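Local coordinates for 6-aminohexanoate-cyclic-dimer hydrolase (Arthrobacter sp., PDB 3A2Q), which hydrolyses one amide bond of the cyclic dimer of 6-aminohexanoate, a nylon-6 by-product, to give the linear dimer, at residues D81-S93 with T120-W134. The protein carries 1 engineered substitution. Residues are numbered along the deposited sequence; the frame is centred on the assembly and turned at random.
Sequences DINTSSIKGMKES and TPEMGNQVTTEPEAW. With ACA (6-aminohexanoic acid), chain B; ACA (6-aminohexanoic acid), chain C.
T84 OG1 is held by two sound partners: W134 NE1 donates to it at 3.0 Å, lying nearly in line (161°) and close to the indole plane, and OG1 is also hydrogen-bonded to the D73 carboxylate. The backbone N of S86 probably closes an ST turn on it, though its place is less sure. Here the loop leading into helix 88-93 packs on the substrate-binding loop that follows strand 113-118 of the amidase fold. K91, its chain extended beyond CG, runs over one face of W134, with CE 3.6 Å from the six-membered ring centroid in a CH-pi contact; NZ adds a cation-pi contact and donates to A133 O at 3.0 Å. With an alanine at W134, the K91 chain would probably lose the ring it lies on and T84 OG1 its indole donor. Deeper in, S86 OG turns beside its own backbone N (chi1 -75°) and gives a 2.6 Å bond to T120 O, while M123 N reaches S85 O at 2.9 Å. Next along, G124 O accepts from the chain B ligand N and N125 ND2 donates to that ligand's O. In E122, OE1 pairs with S344, and OE2 accepts at 2.7 Å from the water bound to K88 N.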
ATOM      1  N   ASP A  81     -13.927  13.944 -10.632  1.00 43.56           N
ATOM      2  CA  ASP A  81     -14.248  12.523 -10.616  1.00 42.86           C
ATOM      3  C   ASP A  81     -14.940  12.041  -9.346  1.00 41.34           C
ATOM      4  O   ASP A  81     -14.798  12.633  -8.276  1.00 41.44           O
ATOM      5  CB  ASP A  81     -12.984  11.699 -10.853  1.00 43.48           C
ATOM      6  CG  ASP A  81     -12.282  12.076 -12.139  1.00 46.20           C
ATOM      7  OD1 ASP A  81     -12.973  12.236 -13.165  1.00 47.75           O
ATOM      8  OD2 ASP A  81     -11.039  12.207 -12.130  1.00 47.31           O
ATOM      9  N   ILE A  82     -15.697  10.957  -9.487  1.00 40.31           N
ATOM     10  CA  ILE A  82     -16.421  10.358  -8.377  1.00 38.54           C
ATOM     11  C   ILE A  82     -15.466  10.008  -7.235  1.00 38.19           C
ATOM     12  O   ILE A  82     -14.376   9.490  -7.469  1.00 37.32           O
ATOM     13  CB  ILE A  82     -17.146   9.070  -8.833  1.00 38.42           C
ATOM     14  CG1 ILE A  82     -18.245   9.421  -9.841  1.00 38.34           C
ATOM     15  CG2 ILE A  82     -17.746   8.350  -7.635  1.00 39.13           C
ATOM     16  CD1 ILE A  82     -19.375  10.231  -9.247  1.00 40.45           C
ATOM     17  N   ASN A  83     -15.885  10.292  -6.006  1.00 36.91           N
ATOM     18  CA  ASN A  83     -15.077  10.002  -4.822  1.00 37.04           C
ATOM     19  C   ASN A  83     -15.986   9.393  -3.760  1.00 37.78           C
ATOM     20  O   ASN A  83     -16.777  10.101  -3.138  1.00 41.01           O
ATOM     21  CB  ASN A  83     -14.451  11.291  -4.287  1.00 39.07           C
ATOM     22  CG  ASN A  83     -13.558  11.053  -3.086  1.00 40.22           C
ATOM     23  OD1 ASN A  83     -13.505  11.873  -2.168  1.00 37.58           O
ATOM     24  ND2 ASN A  83     -12.843   9.932  -3.088  1.00 38.69           N
ATOM     25  N   THR A  84     -15.869   8.086  -3.542  1.00 37.05           N
ATOM     26  CA  THR A  84     -16.722   7.409  -2.568  1.00 36.81           C
ATOM     27  C   THR A  84     -16.036   6.973  -1.278  1.00 36.44           C
ATOM     28  O   THR A  84     -16.666   6.946  -0.216  1.00 34.18           O
ATOM     29  CB  THR A  84     -17.371   6.149  -3.185  1.00 39.47           C
ATOM     30  OG1 THR A  84     -16.357   5.167  -3.435  1.00 39.57           O
ATOM     31  CG2 THR A  84     -18.069   6.491  -4.498  1.00 33.76           C
ATOM     32  N   SER A  85     -14.751   6.634  -1.366  1.00 36.35           N
ATOM     33  CA  SER A  85     -14.016   6.156  -0.199  1.00 33.84           C
ATOM     34  C   SER A  85     -14.737   4.904   0.284  1.00 34.51           C
ATOM     35  O   SER A  85     -14.616   4.503   1.443  1.00 34.96           O
ATOM     36  CB  SER A  85     -14.009   7.206   0.914  1.00 39.36           C
ATOM     37  OG  SER A  85     -13.213   8.318   0.554  1.00 38.61           O
ATOM     38  N   SER A  86     -15.490   4.300  -0.631  1.00 32.45           N
ATOM     39  CA  SER A  86     -16.273   3.100  -0.363  1.00 34.79           C
ATOM     40  C   SER A  86     -17.288   3.249   0.761  1.00 33.16           C
ATOM     41  O   SER A  86     -17.559   2.307   1.508  1.00 33.48           O
ATOM     42  CB  SER A  86     -15.356   1.904  -0.104  1.00 33.22           C
ATOM     43  OG  SER A  86     -14.800   1.457  -1.330  1.00 31.99           O
ATOM     44  N   ILE A  87     -17.846   4.449   0.874  1.00 36.07           N
ATOM     45  CA  ILE A  87     -18.876   4.723   1.869  1.00 36.73           C
ATOM     46  C   ILE A  87     -20.197   4.664   1.102  1.00 38.47           C
ATOM     47  O   ILE A  87     -20.380   5.383   0.121  1.00 35.83           O
ATOM     48  CB  ILE A  87     -18.718   6.126   2.493  1.00 35.88           C
ATOM     49  CG1 ILE A  87     -17.357   6.238   3.187  1.00 37.74           C
ATOM     50  CG2 ILE A  87     -19.837   6.370   3.499  1.00 35.32           C
ATOM     51  CD1 ILE A  87     -17.073   7.609   3.785  1.00 32.48           C
ATOM     52  N   LYS A  88     -21.102   3.790   1.534  1.00 40.21           N
ATOM     53  CA  LYS A  88     -22.393   3.642   0.868  1.00 42.56           C
ATOM     54  C   LYS A  88     -23.060   5.004   0.687  1.00 40.59           C
ATOM     55  O   LYS A  88     -23.391   5.399  -0.431  1.00 40.17           O
ATOM     56  CB  LYS A  88     -23.297   2.716   1.687  1.00 46.32           C
ATOM     57  CG  LYS A  88     -24.635   2.398   1.040  1.00 57.80           C
ATOM     58  CD  LYS A  88     -25.424   1.410   1.890  1.00 66.39           C
ATOM     59  CE  LYS A  88     -26.777   1.087   1.271  1.00 72.45           C
ATOM     60  NZ  LYS A  88     -27.654   2.287   1.188  1.00 75.48           N
ATOM     61  N   GLY A  89     -23.235   5.723   1.791  1.00 42.09           N
ATOM     62  CA  GLY A  89     -23.857   7.034   1.737  1.00 43.16           C
ATOM     63  C   GLY A  89     -23.199   8.000   0.768  1.00 43.69           C
ATOM     64  O   GLY A  89     -23.852   8.911   0.260  1.00 43.26           O
ATOM     65  N   MET A  90     -21.907   7.814   0.507  1.00 42.96           N
ATOM     66  CA  MET A  90     -21.190   8.693  -0.412  1.00 41.10           C
ATOM     67  C   MET A  90     -21.331   8.249  -1.862  1.00 42.04           C
ATOM     68  O   MET A  90     -21.381   9.077  -2.768  1.00 41.19           O
ATOM     69  CB  MET A  90     -19.703   8.759  -0.050  1.00 43.23           C
ATOM     70  CG  MET A  90     -19.403   9.473   1.257  1.00 40.06           C
ATOM     71  SD  MET A  90     -19.968  11.189   1.262  1.00 45.63           S
ATOM     72  CE  MET A  90     -18.877  11.894   0.056  1.00 37.78           C
ATOM     73  N   LYS A  91     -21.391   6.941  -2.085  1.00 42.12           N
ATOM     74  CA  LYS A  91     -21.521   6.425  -3.440  1.00 43.04           C
ATOM     75  C   LYS A  91     -22.844   6.880  -4.054  1.00 45.51           C
ATOM     76  O   LYS A  91     -22.908   7.265  -5.223  1.00 44.07           O
ATOM     77  CB  LYS A  91     -21.452   4.897  -3.437  1.00 37.89           C
ATOM     78  CG  LYS A  91     -21.540   4.295  -4.826  1.00 39.34           C
ATOM     79  CD  LYS A  91     -21.510   2.778  -4.801  1.00 35.81           C
ATOM     80  CE  LYS A  91     -21.571   2.238  -6.221  1.00 41.62           C
ATOM     81  NZ  LYS A  91     -21.588   0.757  -6.266  1.00 48.67           N
ATOM     82  N   GLU A  92     -23.898   6.837  -3.250  1.00 46.41           N
ATOM     83  CA  GLU A  92     -25.226   7.232  -3.694  1.00 48.95           C
ATOM     84  C   GLU A  92     -25.317   8.729  -3.984  1.00 49.84           C
ATOM     85  O   GLU A  92     -26.024   9.148  -4.903  1.00 49.91           O
ATOM     86  CB  GLU A  92     -26.252   6.843  -2.629  1.00 51.21           C
ATOM     87  CG  GLU A  92     -26.344   5.347  -2.398  1.00 55.10           C
ATOM     88  CD  GLU A  92     -27.153   4.991  -1.167  1.00 64.15           C
ATOM     89  OE1 GLU A  92     -27.414   3.786  -0.958  1.00 67.10           O
ATOM     90  OE2 GLU A  92     -27.522   5.913  -0.404  1.00 68.05           O
ATOM     91  N   SER A  93     -24.587   9.525  -3.209  1.00 48.25           N
ATOM     92  CA  SER A  93     -24.595  10.977  -3.366  1.00 48.17           C
ATOM     93  C   SER A  93     -24.036  11.428  -4.711  1.00 47.17           C
ATOM     94  O   SER A  93     -24.319  12.540  -5.163  1.00 47.79           O
ATOM     95  CB  SER A  93     -23.780  11.637  -2.254  1.00 48.99           C
ATOM     96  OG  SER A  93     -22.392  11.522  -2.517  1.00 52.62           O
ATOM     97  N   THR A 120     -11.434  -0.306  -2.440  1.00 28.49           N
ATOM     98  CA  THR A 120     -10.883  -0.296  -1.088  1.00 26.87           C
ATOM     99  C   THR A 120     -11.986  -0.582  -0.070  1.00 28.70           C
ATOM    100  O   THR A 120     -13.169  -0.371  -0.352  1.00 30.35           O
ATOM    101  CB  THR A 120     -10.306   1.103  -0.739  1.00 23.00           C
ATOM    102  OG1 THR A 120     -10.030   1.182   0.666  1.00 27.81           O
ATOM    103  CG2 THR A 120     -11.321   2.193  -1.093  1.00 28.60           C
ATOM    104  N   PRO A 121     -11.622  -1.097   1.115  1.00 28.47           N
ATOM    105  CA  PRO A 121     -12.689  -1.341   2.090  1.00 27.54           C
ATOM    106  C   PRO A 121     -13.113   0.064   2.522  1.00 30.13           C
ATOM    107  O   PRO A 121     -12.371   1.024   2.300  1.00 29.28           O
ATOM    108  CB  PRO A 121     -11.984  -2.123   3.201  1.00 27.67           C
ATOM    109  CG  PRO A 121     -10.538  -1.707   3.061  1.00 23.63           C
ATOM    110  CD  PRO A 121     -10.344  -1.666   1.575  1.00 24.81           C
ATOM    111  N   GLU A 122     -14.291   0.202   3.117  1.00 30.41           N
ATOM    112  CA  GLU A 122     -14.770   1.520   3.524  1.00 29.85           C
ATOM    113  C   GLU A 122     -13.778   2.340   4.351  1.00 26.51           C
ATOM    114  O   GLU A 122     -13.388   1.943   5.450  1.00 27.96           O
ATOM    115  CB  GLU A 122     -16.077   1.397   4.302  1.00 34.00           C
ATOM    116  CG  GLU A 122     -16.642   2.747   4.703  1.00 36.18           C
ATOM    117  CD  GLU A 122     -17.988   2.642   5.375  1.00 37.14           C
ATOM    118  OE1 GLU A 122     -18.050   2.115   6.505  1.00 39.29           O
ATOM    119  OE2 GLU A 122     -18.981   3.086   4.763  1.00 41.68           O
ATOM    120  N   MET A 123     -13.399   3.499   3.819  1.00 27.83           N
ATOM    121  CA  MET A 123     -12.458   4.397   4.482  1.00 27.60           C
ATOM    122  C   MET A 123     -11.147   3.686   4.824  1.00 28.15           C
ATOM    123  O   MET A 123     -10.407   4.122   5.710  1.00 29.00           O
ATOM    124  CB  MET A 123     -13.096   4.995   5.748  1.00 28.23           C
ATOM    125  CG  MET A 123     -14.339   5.850   5.456  1.00 27.48           C
ATOM    126  SD  MET A 123     -15.040   6.696   6.890  1.00 33.61           S
ATOM    127  CE  MET A 123     -16.093   5.385   7.592  1.00 30.08           C
ATOM    128  N   GLY A 124     -10.870   2.601   4.103  1.00 27.83           N
ATOM    129  CA  GLY A 124      -9.649   1.831   4.313  1.00 30.58           C
ATOM    130  C   GLY A 124      -9.578   1.153   5.668  1.00 29.67           C
ATOM    131  O   GLY A 124      -8.492   0.889   6.181  1.00 31.00           O
ATOM    132  N   ASN A 125     -10.736   0.834   6.233  1.00 29.78           N
ATOM    133  CA  ASN A 125     -10.791   0.237   7.557  1.00 31.21           C
ATOM    134  C   ASN A 125     -10.665  -1.287   7.668  1.00 29.47           C
ATOM    135  O   ASN A 125     -11.100  -1.864   8.662  1.00 31.96           O
ATOM    136  CB  ASN A 125     -12.075   0.686   8.262  1.00 34.52           C
ATOM    137  CG  ASN A 125     -11.955   0.639   9.771  1.00 45.33           C
ATOM    138  OD1 ASN A 125     -12.878   0.212  10.466  1.00 52.98           O
ATOM    139  ND2 ASN A 125     -10.816   1.087  10.290  1.00 48.42           N
ATOM    140  N   GLN A 126     -10.071  -1.940   6.675  1.00 27.35           N
ATOM    141  CA  GLN A 126      -9.905  -3.398   6.733  1.00 26.51           C
ATOM    142  C   GLN A 126      -8.645  -3.821   5.993  1.00 27.35           C
ATOM    143  O   GLN A 126      -8.097  -3.044   5.214  1.00 27.05           O
ATOM    144  CB  GLN A 126     -11.099  -4.116   6.085  1.00 29.05           C
ATOM    145  CG  GLN A 126     -12.472  -3.889   6.727  1.00 33.96           C
ATOM    146  CD  GLN A 126     -12.571  -4.410   8.153  1.00 38.80           C
ATOM    147  OE1 GLN A 126     -11.897  -5.367   8.527  1.00 36.31           O
ATOM    148  NE2 GLN A 126     -13.432  -3.786   8.951  1.00 38.27           N
ATOM    149  N   VAL A 127      -8.182  -5.047   6.244  1.00 29.02           N
ATOM    150  CA  VAL A 127      -7.011  -5.568   5.543  1.00 26.93           C
ATOM    151  C   VAL A 127      -7.424  -6.565   4.456  1.00 29.33           C
ATOM    152  O   VAL A 127      -6.668  -7.453   4.057  1.00 26.79           O
ATOM    153  CB  VAL A 127      -5.970  -6.207   6.498  1.00 26.10           C
ATOM    154  CG1 VAL A 127      -5.153  -5.109   7.160  1.00 29.19           C
ATOM    155  CG2 VAL A 127      -6.654  -7.076   7.539  1.00 26.23           C
ATOM    156  N   THR A 128      -8.661  -6.415   4.004  1.00 25.98           N
ATOM    157  CA  THR A 128      -9.182  -7.191   2.892  1.00 29.56           C
ATOM    158  C   THR A 128      -9.980  -6.129   2.149  1.00 27.13           C
ATOM    159  O   THR A 128     -10.285  -5.085   2.724  1.00 30.85           O
ATOM    160  CB  THR A 128     -10.105  -8.349   3.311  1.00 31.18           C
ATOM    161  OG1 THR A 128     -10.399  -9.132   2.147  1.00 27.59           O
ATOM    162  CG2 THR A 128     -11.409  -7.835   3.903  1.00 30.90           C
ATOM    163  N   THR A 129     -10.309  -6.376   0.888  1.00 25.26           N
ATOM    164  CA  THR A 129     -11.030  -5.382   0.095  1.00 27.67           C
ATOM    165  C   THR A 129     -12.380  -5.930  -0.338  1.00 30.01           C
ATOM    166  O   THR A 129     -12.548  -6.366  -1.475  1.00 29.54           O
ATOM    167  CB  THR A 129     -10.189  -4.983  -1.141  1.00 29.12           C
ATOM    168  OG1 THR A 129      -8.896  -4.543  -0.707  1.00 29.42           O
ATOM    169  CG2 THR A 129     -10.849  -3.856  -1.916  1.00 27.86           C
ATOM    170  N   GLU A 130     -13.333  -5.904   0.588  1.00 32.52           N
ATOM    171  CA  GLU A 130     -14.682  -6.412   0.348  1.00 32.94           C
ATOM    172  C   GLU A 130     -15.719  -5.441   0.923  1.00 33.63           C
ATOM    173  O   GLU A 130     -16.491  -5.789   1.820  1.00 33.73           O
ATOM    174  CB  GLU A 130     -14.820  -7.791   1.002  1.00 34.55           C
ATOM    175  CG  GLU A 130     -13.838  -8.823   0.441  1.00 31.84           C
ATOM    176  CD  GLU A 130     -13.680 -10.041   1.330  1.00 39.08           C
ATOM    177  OE1 GLU A 130     -14.707 -10.607   1.759  1.00 39.12           O
ATOM    178  OE2 GLU A 130     -12.526 -10.440   1.595  1.00 31.34           O
ATOM    179  N   PRO A 131     -15.745  -4.205   0.404  1.00 32.68           N
ATOM    180  CA  PRO A 131     -16.689  -3.189   0.876  1.00 32.23           C
ATOM    181  C   PRO A 131     -18.114  -3.528   0.456  1.00 34.57           C
ATOM    182  O   PRO A 131     -18.326  -4.130  -0.596  1.00 33.33           O
ATOM    183  CB  PRO A 131     -16.204  -1.924   0.182  1.00 26.58           C
ATOM    184  CG  PRO A 131     -15.688  -2.448  -1.121  1.00 28.18           C
ATOM    185  CD  PRO A 131     -14.918  -3.679  -0.697  1.00 28.45           C
ATOM    186  N   GLU A 132     -19.081  -3.132   1.275  1.00 35.30           N
ATOM    187  CA  GLU A 132     -20.484  -3.366   0.955  1.00 38.72           C
ATOM    188  C   GLU A 132     -20.857  -2.520  -0.261  1.00 39.63           C
ATOM    189  O   GLU A 132     -21.640  -2.939  -1.113  1.00 39.88           O
ATOM    190  CB  GLU A 132     -21.370  -2.967   2.137  1.00 39.34           C
ATOM    191  CG  GLU A 132     -21.347  -3.941   3.304  1.00 50.73           C
ATOM    192  CD  GLU A 132     -22.081  -3.412   4.523  1.00 56.08           C
ATOM    193  OE1 GLU A 132     -23.111  -2.722   4.351  1.00 59.42           O
ATOM    194  OE2 GLU A 132     -21.635  -3.697   5.655  1.00 55.86           O
ATOM    195  N   ALA A 133     -20.271  -1.328  -0.338  1.00 40.42           N
ATOM    196  CA  ALA A 133     -20.545  -0.391  -1.420  1.00 38.87           C
ATOM    197  C   ALA A 133     -20.198  -0.853  -2.832  1.00 39.16           C
ATOM    198  O   ALA A 133     -20.993  -0.664  -3.750  1.00 40.78           O
ATOM    199  CB  ALA A 133     -19.854   0.940  -1.134  1.00 41.02           C
ATOM    200  N   TRP A 134     -19.024  -1.451  -3.020  1.00 36.53           N
ATOM    201  CA  TRP A 134     -18.618  -1.892  -4.355  1.00 35.31           C
ATOM    202  C   TRP A 134     -18.472  -3.395  -4.552  1.00 33.79           C
ATOM    203  O   TRP A 134     -18.271  -3.857  -5.673  1.00 37.14           O
ATOM    204  CB  TRP A 134     -17.300  -1.231  -4.760  1.00 36.07           C
ATOM    205  CG  TRP A 134     -17.373   0.251  -4.912  1.00 42.91           C
ATOM    206  CD1 TRP A 134     -17.097   1.190  -3.961  1.00 41.55           C
ATOM    207  CD2 TRP A 134     -17.735   0.973  -6.095  1.00 41.14           C
ATOM    208  NE1 TRP A 134     -17.258   2.450  -4.479  1.00 39.99           N
ATOM    209  CE2 TRP A 134     -17.651   2.346  -5.788  1.00 40.10           C
ATOM    210  CE3 TRP A 134     -18.123   0.590  -7.387  1.00 44.37           C
ATOM    211  CZ2 TRP A 134     -17.938   3.344  -6.726  1.00 41.31           C
ATOM    212  CZ3 TRP A 134     -18.411   1.582  -8.320  1.00 43.42           C
ATOM    213  CH2 TRP A 134     -18.315   2.942  -7.983  1.00 40.76           C
TER
HETATM  214  C   ACA B 601      -7.803   3.041   9.827  1.00 50.99           C
HETATM  215  O   ACA B 601      -8.878   2.647   9.375  1.00 60.10           O
HETATM  216  C2  ACA B 601      -7.289   4.422   9.478  1.00 49.76           C
HETATM  217  C3  ACA B 601      -7.431   4.735   7.998  1.00 43.59           C
HETATM  218  C4  ACA B 601      -6.188   4.301   7.239  1.00 49.27           C
HETATM  219  C5  ACA B 601      -6.528   3.591   5.940  1.00 50.14           C
HETATM  220  C6  ACA B 601      -5.358   2.742   5.456  1.00 51.04           C
HETATM  221  N   ACA B 601      -5.624   1.310   5.582  1.00 42.07           N
HETATM  222  C   ACA C 602      -4.817   0.455   6.201  1.00 38.12           C
HETATM  223  O   ACA C 602      -3.631   0.705   6.431  1.00 31.11           O
HETATM  224  C2  ACA C 602      -5.432  -0.875   6.614  1.00 36.13           C
HETATM  225  C3  ACA C 602      -5.413  -1.100   8.122  1.00 39.61           C
HETATM  226  C4  ACA C 602      -6.598  -0.440   8.831  1.00 41.85           C
HETATM  227  C5  ACA C 602      -6.223  -0.021  10.253  1.00 47.58           C
HETATM  228  C6  ACA C 602      -7.271   0.881  10.897  1.00 49.59           C
HETATM  229  N   ACA C 602      -7.040   2.300  10.626  1.00 53.42           N
HETATM  230  O   HOH W   1     -19.053   0.088   2.225  1.00 34.85           O
HETATM  231  O   HOH W   2     -20.853   1.680   3.493  1.00 35.81           O